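Local coordinates for periplasmic binding protein component of an ABC type zinc uptake transporter (Synechocystis sp., PDB 1PQ4), which probably captures zinc in the periplasm and delivers it to an ABC-type zinc uptake transporter, at residues I194-S199 with K250-I255; A201-D206 with A279-I284. One frame throughout, in Å; residues are numbered along the deposited sequence.

How the contacts relate
Contacts 1 and 2 both lie in the interior, and both turn on a single phenylalanine set against a helix, yet their chemistry differs with their place. Contact 1 brings the end of strand 192-195 and the loop after it against helix 250-259, where Phe196 meets two serine hydroxyls and the next residue, His197, binds zinc. Contact 2 pairs helix 201-206 with helix 273-288 nearer the centre of the chain, and there, across the two segments, Phe203 meets aliphatic groups. The strand, the loop and helix 201-206 follow one another, so one short run of chain serves both. The contact centres are about 15 Å apart, and the two segment pairs cross along the sequence.

Contact 1. Residues I194-S199 with K250-I255. With ZN (zinc ion), chain C.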
ATOM      1  N   ILE A 194     -10.515   9.450  -9.944  1.00 19.67           N
ATOM      2  CA  ILE A 194     -10.283   8.359 -10.912  1.00 16.39           C
ATOM      3  C   ILE A 194      -8.828   8.025 -10.874  1.00 18.28           C
ATOM      4  O   ILE A 194      -7.993   8.910 -10.929  1.00 15.44           O
ATOM      5  CB  ILE A 194     -10.578   8.799 -12.345  1.00 27.86           C
ATOM      6  CG1 ILE A 194     -11.956   9.401 -12.419  1.00 31.35           C
ATOM      7  CG2 ILE A 194     -10.471   7.610 -13.300  1.00 23.51           C
ATOM      8  CD1 ILE A 194     -12.313   9.964 -13.819  1.00 28.05           C
ATOM      9  N   VAL A 195      -8.523   6.734 -10.825  1.00 12.53           N
ATOM     10  CA  VAL A 195      -7.159   6.255 -10.765  1.00 15.70           C
ATOM     11  C   VAL A 195      -7.085   5.081 -11.696  1.00 14.78           C
ATOM     12  O   VAL A 195      -8.099   4.498 -12.073  1.00 21.39           O
ATOM     13  CB  VAL A 195      -6.745   5.714  -9.365  1.00 18.46           C
ATOM     14  CG1 VAL A 195      -6.664   6.805  -8.409  1.00 31.70           C
ATOM     15  CG2 VAL A 195      -7.780   4.656  -8.874  1.00 22.56           C
ATOM     16  N   PHE A 196      -5.883   4.749 -12.080  1.00 15.85           N
ATOM     17  CA  PHE A 196      -5.780   3.637 -12.986  1.00 15.72           C
ATOM     18  C   PHE A 196      -5.945   2.339 -12.203  1.00 18.12           C
ATOM     19  O   PHE A 196      -6.926   1.645 -12.392  1.00 19.35           O
ATOM     20  CB  PHE A 196      -4.446   3.647 -13.722  1.00 13.75           C
ATOM     21  CG  PHE A 196      -4.308   2.484 -14.656  1.00 17.34           C
ATOM     22  CD1 PHE A 196      -5.081   2.426 -15.823  1.00 19.79           C
ATOM     23  CD2 PHE A 196      -3.524   1.386 -14.309  1.00 20.62           C
ATOM     24  CE1 PHE A 196      -5.085   1.307 -16.623  1.00 21.11           C
ATOM     25  CE2 PHE A 196      -3.529   0.238 -15.131  1.00 27.37           C
ATOM     26  CZ  PHE A 196      -4.318   0.221 -16.283  1.00 23.16           C
ATOM     27  N   HIS A 197      -4.996   2.059 -11.306  1.00 16.64           N
ATOM     28  CA  HIS A 197      -5.016   0.794 -10.534  1.00 17.46           C
ATOM     29  C   HIS A 197      -5.657   1.074  -9.169  1.00 14.94           C
ATOM     30  O   HIS A 197      -5.232   1.985  -8.450  1.00 14.98           O
ATOM     31  CB  HIS A 197      -3.585   0.314 -10.393  1.00 20.71           C
ATOM     32  CG  HIS A 197      -3.440  -0.872  -9.506  1.00 24.12           C
ATOM     33  ND1 HIS A 197      -3.820  -2.140  -9.893  1.00 22.44           N
ATOM     34  CD2 HIS A 197      -2.952  -0.987  -8.244  1.00 17.03           C
ATOM     35  CE1 HIS A 197      -3.566  -2.991  -8.917  1.00 22.34           C
ATOM     36  NE2 HIS A 197      -3.047  -2.318  -7.903  1.00 22.12           N
ATOM     37  N   PRO A 198      -6.685   0.285  -8.799  1.00 16.88           N
ATOM     38  CA  PRO A 198      -7.391   0.487  -7.537  1.00 16.71           C
ATOM     39  C   PRO A 198      -6.637   0.035  -6.317  1.00 19.27           C
ATOM     40  O   PRO A 198      -6.900  -1.012  -5.746  1.00 19.90           O
ATOM     41  CB  PRO A 198      -8.716  -0.266  -7.756  1.00 20.71           C
ATOM     42  CG  PRO A 198      -8.279  -1.461  -8.563  1.00 22.45           C
ATOM     43  CD  PRO A 198      -7.214  -0.886  -9.529  1.00 19.79           C
ATOM     44  N   SER A 199      -5.667   0.803  -5.902  1.00 14.84           N
ATOM     45  CA  SER A 199      -5.002   0.384  -4.688  1.00 17.95           C
ATOM     46  C   SER A 199      -5.472   1.220  -3.509  1.00 14.73           C
ATOM     47  O   SER A 199      -4.935   1.092  -2.404  1.00 15.06           O
ATOM     48  CB  SER A 199      -3.501   0.547  -4.869  1.00 20.85           C
ATOM     49  OG  SER A 199      -3.235   1.781  -5.432  1.00 27.29           O
ATOM     50  N   LYS A 250      -0.967   5.397 -20.058  1.00 24.93           N
ATOM     51  CA  LYS A 250      -1.567   5.646 -21.365  1.00 25.10           C
ATOM     52  C   LYS A 250      -3.078   5.904 -21.321  1.00 25.49           C
ATOM     53  O   LYS A 250      -3.542   6.889 -21.883  1.00 20.66           O
ATOM     54  CB  LYS A 250      -1.260   4.487 -22.338  1.00 24.73           C
ATOM     55  CG  LYS A 250      -1.570   4.851 -23.803  1.00 35.69           C
ATOM     56  CD  LYS A 250      -1.483   3.639 -24.734  1.00 38.35           C
ATOM     57  CE  LYS A 250      -0.129   2.965 -24.622  1.00 48.64           C
ATOM     58  NZ  LYS A 250      -0.168   1.492 -24.911  1.00 56.26           N
ATOM     59  N   SER A 251      -3.875   5.059 -20.662  1.00 24.29           N
ATOM     60  CA  SER A 251      -5.302   5.365 -20.656  1.00 24.30           C
ATOM     61  C   SER A 251      -5.706   6.527 -19.765  1.00 20.62           C
ATOM     62  O   SER A 251      -6.686   7.209 -20.061  1.00 23.05           O
ATOM     63  CB  SER A 251      -6.169   4.110 -20.392  1.00 31.64           C
ATOM     64  OG  SER A 251      -5.599   3.263 -19.438  1.00 36.65           O
ATOM     65  N   SER A 252      -4.961   6.793 -18.701  1.00 17.88           N
ATOM     66  CA  SER A 252      -5.281   7.923 -17.854  1.00 23.84           C
ATOM     67  C   SER A 252      -5.087   9.193 -18.694  1.00 18.91           C
ATOM     68  O   SER A 252      -5.878  10.114 -18.612  1.00 18.70           O
ATOM     69  CB  SER A 252      -4.342   7.991 -16.639  1.00 22.18           C
ATOM     70  OG  SER A 252      -4.495   6.838 -15.810  1.00 28.37           O
ATOM     71  N   GLU A 253      -4.013   9.202 -19.490  1.00 19.03           N
ATOM     72  CA  GLU A 253      -3.693  10.355 -20.353  1.00 20.07           C
ATOM     73  C   GLU A 253      -4.758  10.560 -21.431  1.00 17.62           C
ATOM     74  O   GLU A 253      -5.159  11.679 -21.708  1.00 21.01           O
ATOM     75  CB  GLU A 253      -2.315  10.154 -21.007  1.00 17.42           C
ATOM     76  CG  GLU A 253      -1.158  10.234 -20.024  1.00 17.51           C
ATOM     77  CD  GLU A 253       0.189   9.908 -20.636  1.00 25.71           C
ATOM     78  OE1 GLU A 253       0.601  10.577 -21.607  1.00 19.18           O
ATOM     79  OE2 GLU A 253       0.869   8.987 -20.144  1.00 29.57           O
ATOM     80  N   ALA A 254      -5.243   9.472 -22.004  1.00 17.57           N
ATOM     81  CA  ALA A 254      -6.251   9.590 -23.057  1.00 18.51           C
ATOM     82  C   ALA A 254      -7.533  10.105 -22.455  1.00 21.73           C
ATOM     83  O   ALA A 254      -8.212  10.939 -23.042  1.00 21.50           O
ATOM     84  CB  ALA A 254      -6.469   8.221 -23.752  1.00 20.37           C
ATOM     85  N   ILE A 255      -7.880   9.606 -21.270  1.00 23.63           N
ATOM     86  CA  ILE A 255      -9.086  10.062 -20.622  1.00 22.63           C
ATOM     87  C   ILE A 255      -8.984  11.514 -20.276  1.00 23.87           C
ATOM     88  O   ILE A 255      -9.933  12.270 -20.509  1.00 25.63           O
ATOM     89  CB  ILE A 255      -9.407   9.267 -19.319  1.00 28.60           C
ATOM     90  CG1 ILE A 255      -9.871   7.857 -19.695  1.00 29.65           C
ATOM     91  CG2 ILE A 255     -10.475  10.016 -18.495  1.00 24.25           C
ATOM     92  CD1 ILE A 255      -9.165   7.150 -20.834  1.00 28.05           C
TER
HETATM   93 ZN    ZN C1002      -2.151  -3.060  -6.205  1.00 16.54          ZN
HETATM   94  O   HOH W   1      -0.380  -1.791  -5.534  1.00  6.20           O
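Phe196 lays its ring obliquely against the first turn of helix 250-259, where Ser251 meets the ring and Ser252 the methylene that carries it. Along one flank of the ring, CE1 of Phe196 lies 3.5 Å from OG of Ser251, with CD1 a little farther. Nearer the backbone, CB of Phe196 stands 3.8 Å from OG of Ser252. With CG anti to the backbone N, a chi1 of 179° sends the CD1-CE1 flank to Ser251 and leaves the CB methylene beside Ser252. No hydrogen bond crosses the interface. The hydroxyl of Ser251 is instead hydrogen-bonded to OE2 of Glu220, so a polar group is satisfied while its flank packs on an aromatic ring.

His197, the next residue, faces the metal. Its NE2 is 2.1 Å from zinc, His37 and His133 supply two further ligands, and a water lies at 2.3 Å from the ion. In the second shell, OE1 of Glu215 accepts a hydrogen bond from ND1 of His197, which should steady the imidazole and may make it a stronger donor to zinc.

Backbone bonds to Phe242 and Ile212 place strand 192-195 between strands 240-244 and 210-213, and helix 250-259 rests on strand 240-244 through Ser252 and Ile255, both touching Val241.

Contact 2. Residues A201-D206 with A279-I284; sequences AYFARD and AVAQKI
Phe203 bridges two helices by the far end of its ring, CZ. That atom lies 4.3 Å from CG1 of Val280 and 4.5 Å from CB of Ala281, and these two touches make up the direct contact. They differ in approach: the methyl of Ala281 arrives at the ring edge, close to its plane, whereas the CG1 methyl of Val280 comes in obliquely. The interaction is therefore wholly apolar, a loose van der Waals fit without a hydrogen bond.

The length of the phenylalanine explains how helices this far apart can meet. Even the nearest alpha carbons, CA of Phe203 and CA of Ala281, are 9.6 Å from each other. A chi1 of 173° turns the benzyl group outward from helix 201-206 and carries CZ about half of the way, and the side chains of Val280 and Ala281 meet it from the other helix.

Two further neighbours touch the ring: Tyr207 edge-to-face, and Leu185 of helix 160-185, which also packs on Ala281, so the ring belongs to a junction of three helices. In the second shell, helix 201-206 is tied down by Tyr202, whose OH is hydrogen-bonded to the backbone O of Asp131 and the backbone N of Leu89, and by Asp206, whose OD2 bonds to OG of Ser137, while helix 273-288 is seated on strand 262-266, with Val280 and Ile284 resting on Leu266.

Packing of this kind, a helix laid on a strand and pressed against other helices, belongs to the layered alpha/beta core of a solute-binding protein lobe. The Phe203 side chain is about 8 Å from that of the zinc ligand His133 and about 12 Å from the zinc, so it packs near the site without binding the metal.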
ATOM      1  N   ALA A 201      -8.746   1.531  -2.058  1.00 14.37           N
ATOM      2  CA  ALA A 201     -10.079   1.306  -1.468  1.00 14.35           C
ATOM      3  C   ALA A 201     -10.105   1.524   0.063  1.00  8.25           C
ATOM      4  O   ALA A 201     -11.059   2.046   0.602  1.00 13.73           O
ATOM      5  CB  ALA A 201     -10.564  -0.135  -1.811  1.00 12.83           C
ATOM      6  N   TYR A 202      -9.062   1.108   0.780  1.00 10.80           N
ATOM      7  CA  TYR A 202      -9.087   1.287   2.233  1.00 14.02           C
ATOM      8  C   TYR A 202      -8.916   2.752   2.586  1.00 17.79           C
ATOM      9  O   TYR A 202      -9.589   3.297   3.452  1.00 13.42           O
ATOM     10  CB  TYR A 202      -7.979   0.439   2.871  1.00 14.13           C
ATOM     11  CG  TYR A 202      -8.304  -1.047   2.706  1.00 16.35           C
ATOM     12  CD1 TYR A 202      -9.186  -1.695   3.621  1.00 17.32           C
ATOM     13  CD2 TYR A 202      -7.741  -1.791   1.681  1.00 13.42           C
ATOM     14  CE1 TYR A 202      -9.481  -3.036   3.512  1.00 13.22           C
ATOM     15  CE2 TYR A 202      -8.014  -3.186   1.560  1.00 15.03           C
ATOM     16  CZ  TYR A 202      -8.891  -3.793   2.495  1.00 19.10           C
ATOM     17  OH  TYR A 202      -9.093  -5.172   2.455  1.00 17.00           O
ATOM     18  N   PHE A 203      -7.990   3.391   1.879  1.00 16.18           N
ATOM     19  CA  PHE A 203      -7.722   4.821   2.094  1.00 13.49           C
ATOM     20  C   PHE A 203      -9.025   5.552   1.833  1.00  7.23           C
ATOM     21  O   PHE A 203      -9.464   6.410   2.602  1.00 13.76           O
ATOM     22  CB  PHE A 203      -6.600   5.254   1.090  1.00 11.71           C
ATOM     23  CG  PHE A 203      -6.339   6.727   1.077  1.00 15.71           C
ATOM     24  CD1 PHE A 203      -5.467   7.291   1.987  1.00 17.87           C
ATOM     25  CD2 PHE A 203      -6.965   7.542   0.136  1.00 22.17           C
ATOM     26  CE1 PHE A 203      -5.211   8.689   1.969  1.00 24.78           C
ATOM     27  CE2 PHE A 203      -6.715   8.920   0.105  1.00 19.40           C
ATOM     28  CZ  PHE A 203      -5.841   9.484   1.027  1.00 17.67           C
ATOM     29  N   ALA A 204      -9.696   5.171   0.763  1.00 10.58           N
ATOM     30  CA  ALA A 204     -10.938   5.849   0.404  1.00  9.47           C
ATOM     31  C   ALA A 204     -12.053   5.634   1.470  1.00 16.23           C
ATOM     32  O   ALA A 204     -12.825   6.566   1.806  1.00 16.20           O
ATOM     33  CB  ALA A 204     -11.416   5.332  -0.954  1.00 14.70           C
ATOM     34  N   ARG A 205     -12.122   4.416   2.000  1.00 17.19           N
ATOM     35  CA  ARG A 205     -13.153   4.134   3.010  1.00 20.25           C
ATOM     36  C   ARG A 205     -12.857   4.999   4.229  1.00 21.29           C
ATOM     37  O   ARG A 205     -13.760   5.608   4.782  1.00 24.70           O
ATOM     38  CB  ARG A 205     -13.139   2.660   3.429  1.00 26.13           C
ATOM     39  CG  ARG A 205     -14.472   2.178   3.928  1.00 41.72           C
ATOM     40  CD  ARG A 205     -14.423   0.695   4.211  1.00 51.75           C
ATOM     41  NE  ARG A 205     -15.746   0.088   4.376  1.00 62.39           N
ATOM     42  CZ  ARG A 205     -16.495   0.194   5.470  1.00 63.76           C
ATOM     43  NH1 ARG A 205     -16.059   0.897   6.510  1.00 65.98           N
ATOM     44  NH2 ARG A 205     -17.671  -0.424   5.531  1.00 66.85           N
ATOM     45  N   ASP A 206     -11.588   5.083   4.612  1.00 17.64           N
ATOM     46  CA  ASP A 206     -11.206   5.865   5.784  1.00 15.84           C
ATOM     47  C   ASP A 206     -11.641   7.318   5.741  1.00 23.25           C
ATOM     48  O   ASP A 206     -12.056   7.884   6.766  1.00 21.36           O
ATOM     49  CB  ASP A 206      -9.696   5.893   5.945  1.00 17.43           C
ATOM     50  CG  ASP A 206      -9.178   4.678   6.623  1.00 34.78           C
ATOM     51  OD1 ASP A 206     -10.036   3.824   6.915  1.00 32.49           O
ATOM     52  OD2 ASP A 206      -7.940   4.573   6.839  1.00 25.38           O
ATOM     53  N   ALA A 279       0.959  13.814   0.545  1.00 19.36           N
ATOM     54  CA  ALA A 279       0.976  14.356  -0.826  1.00 17.33           C
ATOM     55  C   ALA A 279      -0.227  13.825  -1.596  1.00 20.45           C
ATOM     56  O   ALA A 279      -0.850  14.558  -2.385  1.00 20.44           O
ATOM     57  CB  ALA A 279       2.290  13.974  -1.548  1.00 17.28           C
ATOM     58  N   VAL A 280      -0.565  12.539  -1.388  1.00 17.23           N
ATOM     59  CA  VAL A 280      -1.712  11.950  -2.079  1.00 13.33           C
ATOM     60  C   VAL A 280      -2.998  12.668  -1.745  1.00 15.02           C
ATOM     61  O   VAL A 280      -3.821  13.008  -2.637  1.00 17.15           O
ATOM     62  CB  VAL A 280      -1.881  10.408  -1.760  1.00 15.70           C
ATOM     63  CG1 VAL A 280      -3.217   9.890  -2.301  1.00 14.59           C
ATOM     64  CG2 VAL A 280      -0.733   9.635  -2.452  1.00 17.90           C
ATOM     65  N   ALA A 281      -3.174  12.927  -0.461  1.00 14.91           N
ATOM     66  CA  ALA A 281      -4.379  13.603  -0.007  1.00 18.66           C
ATOM     67  C   ALA A 281      -4.451  15.037  -0.614  1.00 13.48           C
ATOM     68  O   ALA A 281      -5.505  15.490  -1.071  1.00 18.34           O
ATOM     69  CB  ALA A 281      -4.375  13.673   1.550  1.00 14.06           C
ATOM     70  N   GLN A 282      -3.324  15.738  -0.590  1.00 15.28           N
ATOM     71  CA  GLN A 282      -3.287  17.092  -1.168  1.00 19.30           C
ATOM     72  C   GLN A 282      -3.580  17.052  -2.670  1.00 17.89           C
ATOM     73  O   GLN A 282      -4.265  17.954  -3.213  1.00 16.59           O
ATOM     74  CB  GLN A 282      -1.919  17.717  -0.916  1.00 21.13           C
ATOM     75  CG  GLN A 282      -1.741  17.965   0.559  1.00 37.09           C
ATOM     76  CD  GLN A 282      -0.337  18.394   0.902  1.00 45.57           C
ATOM     77  OE1 GLN A 282       0.636  17.958   0.260  1.00 47.71           O
ATOM     78  NE2 GLN A 282      -0.212  19.230   1.936  1.00 46.62           N
ATOM     79  N   LYS A 283      -3.049  16.030  -3.356  1.00 14.34           N
ATOM     80  CA  LYS A 283      -3.357  15.906  -4.792  1.00 17.61           C
ATOM     81  C   LYS A 283      -4.816  15.704  -5.045  1.00 19.33           C
ATOM     82  O   LYS A 283      -5.411  16.264  -5.984  1.00 18.91           O
ATOM     83  CB  LYS A 283      -2.588  14.745  -5.424  1.00 18.82           C
ATOM     84  CG  LYS A 283      -1.195  15.183  -5.847  1.00 20.75           C
ATOM     85  CD  LYS A 283      -0.342  14.074  -6.404  1.00 25.62           C
ATOM     86  CE  LYS A 283       1.037  14.686  -6.777  1.00 33.08           C
ATOM     87  NZ  LYS A 283       2.035  13.608  -7.000  1.00 44.07           N
ATOM     88  N   ILE A 284      -5.438  14.890  -4.206  1.00 19.29           N
ATOM     89  CA  ILE A 284      -6.851  14.644  -4.397  1.00 16.20           C
ATOM     90  C   ILE A 284      -7.639  15.898  -4.068  1.00 18.08           C
ATOM     91  O   ILE A 284      -8.592  16.242  -4.768  1.00 14.83           O
ATOM     92  CB  ILE A 284      -7.334  13.462  -3.521  1.00 15.65           C
ATOM     93  CG1 ILE A 284      -6.829  12.149  -4.141  1.00 17.75           C
ATOM     94  CG2 ILE A 284      -8.865  13.444  -3.441  1.00 16.97           C
ATOM     95  CD1 ILE A 284      -5.358  12.003  -4.525  1.00 28.05           C
TER